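Side-chain contacts in phospho-2-dehydro-3-deoxyheptonate aldolase (Francisella tularensis, PDB 3TQK), which probably catalyses the condensation of phosphoenolpyruvate with D-erythrose 4-phosphate to give DAHP, the first step of chorismate biosynthesis: residues 92-97 against 320-325; 99-104 against 108-113. All coordinates share one frame; numbering follows the deposited sequence.

Contact 1: residues 92-97 against 320-325. With MN (manganese (II) ion), chain B.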
loop_
_atom_site.group_PDB
_atom_site.type_symbol
_atom_site.label_atom_id
_atom_site.label_comp_id
_atom_site.label_asym_id
_atom_site.label_seq_id
_atom_site.Cartn_x
_atom_site.Cartn_y
_atom_site.Cartn_z
ATOM N N PHE A 92 11.577 11.302 -5.181
ATOM C CA PHE A 92 12.492 11.134 -4.050
ATOM C C PHE A 92 12.550 9.701 -3.519
ATOM O O PHE A 92 13.041 9.464 -2.415
ATOM C CB PHE A 92 12.108 12.097 -2.927
ATOM C CG PHE A 92 12.260 13.545 -3.291
ATOM C CD1 PHE A 92 13.500 14.057 -3.627
ATOM C CD2 PHE A 92 11.158 14.391 -3.311
ATOM C CE1 PHE A 92 13.653 15.394 -3.961
ATOM C CE2 PHE A 92 11.309 15.728 -3.638
ATOM C CZ PHE A 92 12.557 16.226 -3.967
ATOM N N GLU A 93 12.078 8.747 -4.316
ATOM C CA GLU A 93 12.009 7.357 -3.881
ATOM C C GLU A 93 12.096 6.413 -5.088
ATOM O O GLU A 93 11.527 6.678 -6.146
ATOM C CB GLU A 93 10.715 7.133 -3.081
ATOM C CG GLU A 93 10.687 5.893 -2.172
ATOM C CD GLU A 93 9.827 4.738 -2.718
ATOM O OE1 GLU A 93 9.591 4.665 -3.951
ATOM O OE2 GLU A 93 9.383 3.895 -1.904
ATOM N N LYS A 94 12.828 5.320 -4.917
ATOM C CA LYS A 94 12.949 4.290 -5.937
ATOM C C LYS A 94 12.355 2.977 -5.411
ATOM O O LYS A 94 12.791 2.467 -4.374
ATOM C CB LYS A 94 14.420 4.091 -6.302
ATOM C CG LYS A 94 14.699 2.958 -7.302
ATOM C CD LYS A 94 13.981 3.156 -8.630
ATOM C CE LYS A 94 14.303 2.017 -9.588
ATOM N NZ LYS A 94 13.629 0.777 -9.177
ATOM N N PRO A 95 11.338 2.440 -6.105
ATOM C CA PRO A 95 10.839 1.097 -5.770
ATOM C C PRO A 95 11.904 0.006 -5.901
ATOM O O PRO A 95 12.685 0.010 -6.870
ATOM C CB PRO A 95 9.722 0.853 -6.796
ATOM C CG PRO A 95 9.667 2.107 -7.689
ATOM C CD PRO A 95 10.424 3.176 -7.003
ATOM N N ARG A 96 11.914 -0.919 -4.938
ATOM C CA ARG A 96 12.828 -2.070 -4.927
ATOM C C ARG A 96 12.057 -3.368 -4.672
ATOM O O ARG A 96 11.200 -3.413 -3.787
ATOM C CB ARG A 96 13.884 -1.912 -3.830
ATOM C CG ARG A 96 14.717 -0.633 -3.905
ATOM C CD ARG A 96 15.686 -0.627 -5.099
ATOM N NE ARG A 96 16.430 0.635 -5.186
ATOM C CZ ARG A 96 17.317 0.941 -6.134
ATOM N NH1 ARG A 96 17.595 0.083 -7.110
ATOM N NH2 ARG A 96 17.932 2.120 -6.104
ATOM N N THR A 97 12.374 -4.414 -5.434
ATOM C CA THR A 97 11.734 -5.723 -5.294
ATOM C C THR A 97 11.815 -6.247 -3.852
ATOM O O THR A 97 10.825 -6.748 -3.317
ATOM C CB THR A 97 12.378 -6.754 -6.248
ATOM O OG1 THR A 97 12.316 -6.259 -7.587
ATOM C CG2 THR A 97 11.668 -8.109 -6.180
ATOM N N VAL A 320 21.226 7.341 -11.214
ATOM C CA VAL A 320 21.727 6.338 -10.294
ATOM C C VAL A 320 20.699 5.208 -10.110
ATOM O O VAL A 320 20.983 4.209 -9.449
ATOM C CB VAL A 320 22.069 7.018 -8.948
ATOM C CG1 VAL A 320 21.145 6.537 -7.827
ATOM C CG2 VAL A 320 23.547 6.868 -8.631
ATOM N N THR A 321 19.511 5.383 -10.698
ATOM C CA THR A 321 18.454 4.368 -10.699
ATOM C C THR A 321 18.137 3.965 -12.156
ATOM O O THR A 321 19.014 3.442 -12.847
ATOM C CB THR A 321 17.185 4.851 -9.912
ATOM O OG1 THR A 321 16.747 6.126 -10.402
ATOM C CG2 THR A 321 17.486 4.964 -8.431
ATOM N N ASP A 322 16.914 4.212 -12.636
ATOM C CA ASP A 322 16.521 3.746 -13.976
ATOM C C ASP A 322 17.225 4.550 -15.078
ATOM O O ASP A 322 17.655 5.688 -14.871
ATOM C CB ASP A 322 14.995 3.798 -14.186
ATOM C CG ASP A 322 14.214 2.811 -13.281
ATOM O OD1 ASP A 322 14.739 1.723 -12.936
ATOM O OD2 ASP A 322 13.051 3.125 -12.949
ATOM N N LYS A 323 17.339 3.934 -16.247
ATOM C CA LYS A 323 17.970 4.570 -17.396
ATOM C C LYS A 323 17.100 5.711 -17.920
ATOM O O LYS A 323 15.891 5.553 -18.096
ATOM C CB LYS A 323 18.245 3.530 -18.493
ATOM C CG LYS A 323 19.336 2.516 -18.107
ATOM C CD LYS A 323 19.436 1.313 -19.066
ATOM C CE LYS A 323 20.598 0.393 -18.668
ATOM N NZ LYS A 323 20.501 -0.975 -19.246
ATOM N N CYS A 324 17.723 6.866 -18.133
ATOM C CA CYS A 324 17.046 8.049 -18.648
ATOM C C CYS A 324 17.625 8.435 -20.005
ATOM O O CYS A 324 18.802 8.170 -20.287
ATOM C CB CYS A 324 17.242 9.218 -17.683
ATOM S SG CYS A 324 16.566 8.966 -16.013
ATOM N N VAL A 325 16.803 9.069 -20.840
ATOM C CA VAL A 325 17.303 9.707 -22.063
ATOM C C VAL A 325 18.034 11.008 -21.705
ATOM O O VAL A 325 17.775 11.603 -20.662
ATOM C CB VAL A 325 16.178 9.980 -23.096
ATOM C CG1 VAL A 325 15.476 8.686 -23.463
ATOM C CG2 VAL A 325 15.166 11.007 -22.571
HETATM MN MN MN B . 11.962 5.173 -12.731
HETATM O O HOH W 1 11.561 1.703 -10.968
HETATM O O HOH W 2 20.585 2.951 -6.860
#

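Contact 2: residues 99-104 against 108-113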
loop_
_atom_site.group_PDB
_atom_site.type_symbol
_atom_site.label_atom_id
_atom_site.label_comp_id
_atom_site.label_asym_id
_atom_site.label_seq_id
_atom_site.Cartn_x
_atom_site.Cartn_y
_atom_site.Cartn_z
ATOM N N ILE A 99 15.241 -5.196 -1.381
ATOM C CA ILE A 99 16.071 -4.179 -0.728
ATOM C C ILE A 99 16.852 -3.310 -1.723
ATOM O O ILE A 99 16.811 -3.544 -2.934
ATOM C CB ILE A 99 17.032 -4.821 0.310
ATOM C CG1 ILE A 99 17.963 -5.848 -0.355
ATOM C CG2 ILE A 99 16.216 -5.449 1.440
ATOM C CD1 ILE A 99 19.242 -6.105 0.419
ATOM N N GLY A 100 17.542 -2.300 -1.191
ATOM C CA GLY A 100 18.312 -1.341 -2.000
ATOM C C GLY A 100 18.123 0.091 -1.522
ATOM O O GLY A 100 17.246 0.359 -0.698
ATOM N N TRP A 101 18.962 1.004 -2.022
ATOM C CA TRP A 101 18.791 2.446 -1.780
ATOM C C TRP A 101 17.356 2.816 -2.055
ATOM O O TRP A 101 16.874 2.581 -3.154
ATOM C CB TRP A 101 19.689 3.271 -2.703
ATOM C CG TRP A 101 19.686 4.755 -2.431
ATOM C CD1 TRP A 101 20.117 5.378 -1.302
ATOM C CD2 TRP A 101 19.270 5.795 -3.328
ATOM N NE1 TRP A 101 19.980 6.746 -1.428
ATOM C CE2 TRP A 101 19.471 7.027 -2.665
ATOM C CE3 TRP A 101 18.742 5.806 -4.624
ATOM C CZ2 TRP A 101 19.159 8.257 -3.255
ATOM C CZ3 TRP A 101 18.446 7.031 -5.213
ATOM C CH2 TRP A 101 18.652 8.238 -4.525
ATOM N N LYS A 102 16.685 3.381 -1.054
ATOM C CA LYS A 102 15.273 3.744 -1.160
ATOM C C LYS A 102 15.086 5.075 -1.883
ATOM O O LYS A 102 13.998 5.351 -2.388
ATOM C CB LYS A 102 14.618 3.863 0.229
ATOM C CG LYS A 102 13.722 2.702 0.666
ATOM C CD LYS A 102 14.431 1.705 1.608
ATOM C CE LYS A 102 13.491 1.267 2.740
ATOM N NZ LYS A 102 14.149 0.535 3.839
ATOM N N GLY A 103 16.110 5.925 -1.884
ATOM C CA GLY A 103 15.958 7.246 -2.454
ATOM C C GLY A 103 16.503 8.357 -1.588
ATOM O O GLY A 103 17.061 8.111 -0.527
ATOM N N PHE A 104 16.313 9.585 -2.058
ATOM C CA PHE A 104 16.978 10.757 -1.503
ATOM C C PHE A 104 16.430 11.151 -0.129
ATOM O O PHE A 104 17.177 11.588 0.734
ATOM C CB PHE A 104 16.868 11.937 -2.480
ATOM C CG PHE A 104 17.636 13.162 -2.052
ATOM C CD1 PHE A 104 16.973 14.266 -1.531
ATOM C CD2 PHE A 104 19.014 13.206 -2.161
ATOM C CE1 PHE A 104 17.669 15.400 -1.136
ATOM C CE2 PHE A 104 19.726 14.336 -1.753
ATOM C CZ PHE A 104 19.045 15.437 -1.239
ATOM N N PRO A 108 19.820 10.623 1.860
ATOM C CA PRO A 108 20.322 11.654 0.940
ATOM C C PRO A 108 21.817 11.582 0.675
ATOM O O PRO A 108 22.253 11.876 -0.434
ATOM C CB PRO A 108 19.987 12.965 1.665
ATOM C CG PRO A 108 19.859 12.593 3.081
ATOM C CD PRO A 108 19.245 11.243 3.070
ATOM N N ASP A 109 22.592 11.199 1.686
ATOM C CA ASP A 109 24.047 11.128 1.557
ATOM C C ASP A 109 24.543 9.832 0.911
ATOM O O ASP A 109 25.746 9.629 0.775
ATOM C CB ASP A 109 24.694 11.349 2.928
ATOM C CG ASP A 109 24.583 12.795 3.393
ATOM O OD1 ASP A 109 24.435 13.688 2.538
ATOM O OD2 ASP A 109 24.637 13.052 4.607
ATOM N N LEU A 110 23.612 8.965 0.517
ATOM C CA LEU A 110 23.897 7.773 -0.298
ATOM C C LEU A 110 24.887 6.814 0.356
ATOM O O LEU A 110 25.667 6.156 -0.339
ATOM C CB LEU A 110 24.428 8.184 -1.680
ATOM C CG LEU A 110 23.733 9.327 -2.426
ATOM C CD1 LEU A 110 24.389 9.471 -3.803
ATOM C CD2 LEU A 110 22.230 9.120 -2.543
ATOM N N ASP A 111 24.850 6.728 1.684
ATOM C CA ASP A 111 25.877 5.989 2.439
ATOM C C ASP A 111 25.322 5.182 3.628
ATOM O O ASP A 111 26.065 4.832 4.551
ATOM C CB ASP A 111 26.975 6.966 2.898
ATOM C CG ASP A 111 26.459 8.052 3.837
ATOM O OD1 ASP A 111 25.240 8.110 4.125
ATOM O OD2 ASP A 111 27.291 8.854 4.310
ATOM N N ASN A 112 24.024 4.878 3.587
ATOM C CA ASN A 112 23.337 4.156 4.669
ATOM C C ASN A 112 23.469 4.855 6.036
ATOM O O ASN A 112 23.515 4.201 7.082
ATOM C CB ASN A 112 23.810 2.681 4.749
ATOM C CG ASN A 112 23.568 1.902 3.449
ATOM O OD1 ASN A 112 22.525 2.037 2.814
ATOM N ND2 ASN A 112 24.535 1.090 3.057
ATOM N N SER A 113 23.532 6.185 6.020
ATOM C CA SER A 113 23.460 6.982 7.243
ATOM C C SER A 113 21.995 7.294 7.597
ATOM O O SER A 113 21.674 7.590 8.755
ATOM C CB SER A 113 24.273 8.268 7.082
ATOM O OG SER A 113 23.875 8.990 5.923
#

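Contact 1: residues 92-97 against 320-325
Lys94 and Arg96 meet Thr321 and Asp322 in a water-bridged contact between two loops at the manganese site of this TIM barrel: 92-97 follows barrel strand 84-89, while the loop 320-325 precedes helix 327-344. The aliphatic part of Lys94 runs antiparallel alongside the Thr321 side chain, its CG 3.6 Å from Thr321 CG2. With CG anti to the backbone N (chi1 176°) and bends at chi2 and chi4, the lysine folds back so that NZ donates to Pro95 O at 2.6 Å, in the carbonyl plane. Lys94 CE lies 3.4 Å from Asp322 OD1, whereas NZ, 4.0 Å from that oxygen, is too far for a salt bridge; a water accepts from NZ and donates to Asp322 OD2. That same OD2 binds manganese at 2.3 Å, alongside Cys58, His266 and Glu299. Arg96 reaches Thr321 CG2 obliquely with NH2 at 3.7 Å, and one guanidinium face lies over Lys94 CG. A second water accepts from Arg96 NH2 and donates to Val320 O, while NE bonds Trp101 O and Thr321 OG1 is hydrogen-bonded to Ser59 OG. Lys94 is thus placed in the second shell of the manganese, linked to its ligand Asp322 by water.

Contact 2: residues 99-104 against 108-113
Phe104 and Pro108 bring the backbone to a CA separation of 4.2 Å, and from there the two segments diverge to 7.5 Å between the CA atoms of Trp101 and Leu110. This is a compact local turn in the long beta-alpha loop of the TIM barrel that joins strand 84-89 to helix 116-132, and an Asx turn ends 108-113. Phe104 CG stands anti to the backbone N (chi1 -175°), carrying the ring to where one face meets Pro108 CB in a CH-pi contact, 3.9 Å from the ring centroid and 20° off the normal. Phe104 O is also near Pro108 N, but the proline has no hydrogen to give. Farther out, a single methyl of Leu110, CD2, approaches the NE1-CE2-CZ2 side of the Trp101 indole obliquely. The indole NE1 donates to Asp107 O, which helps to hold the ring's rotation, and Gly103 CA packs against one indole face. In the Asx turn Ser113 N donates to Asp111 OD1 from above the carboxylate plane; Asp107 holds the backbone N of Asn112, and Asp109 forms a salt bridge with Lys118 of helix 116-132. Leu110 CD2 makes an unusually short approach to Trp101 CZ2, 3.3 Å.

Overall arrangement
From the N terminus, the chain leaves barrel strand 84-89 and enters the long loop carrying 92-97, 99-104 and 108-113 before helix 116-132. Contact 2 closes a short turn within this loop. Contact 1 closes a far larger one, bringing 92-97 against 320-325 after the remaining six barrel strands, the last of them 293-299, so contact 2 lies wholly within its span. The two also touch directly: Lys94 N probably donates to Lys102 O, and Val320 CG1 packs on Trp101 CZ3. Together they join the loop after the second barrel strand to the segment leading into helix 327-344, and both reach the second subunit, where Thr97 meets Arg170 and Lys102 meets His204 of that neighbouring chain.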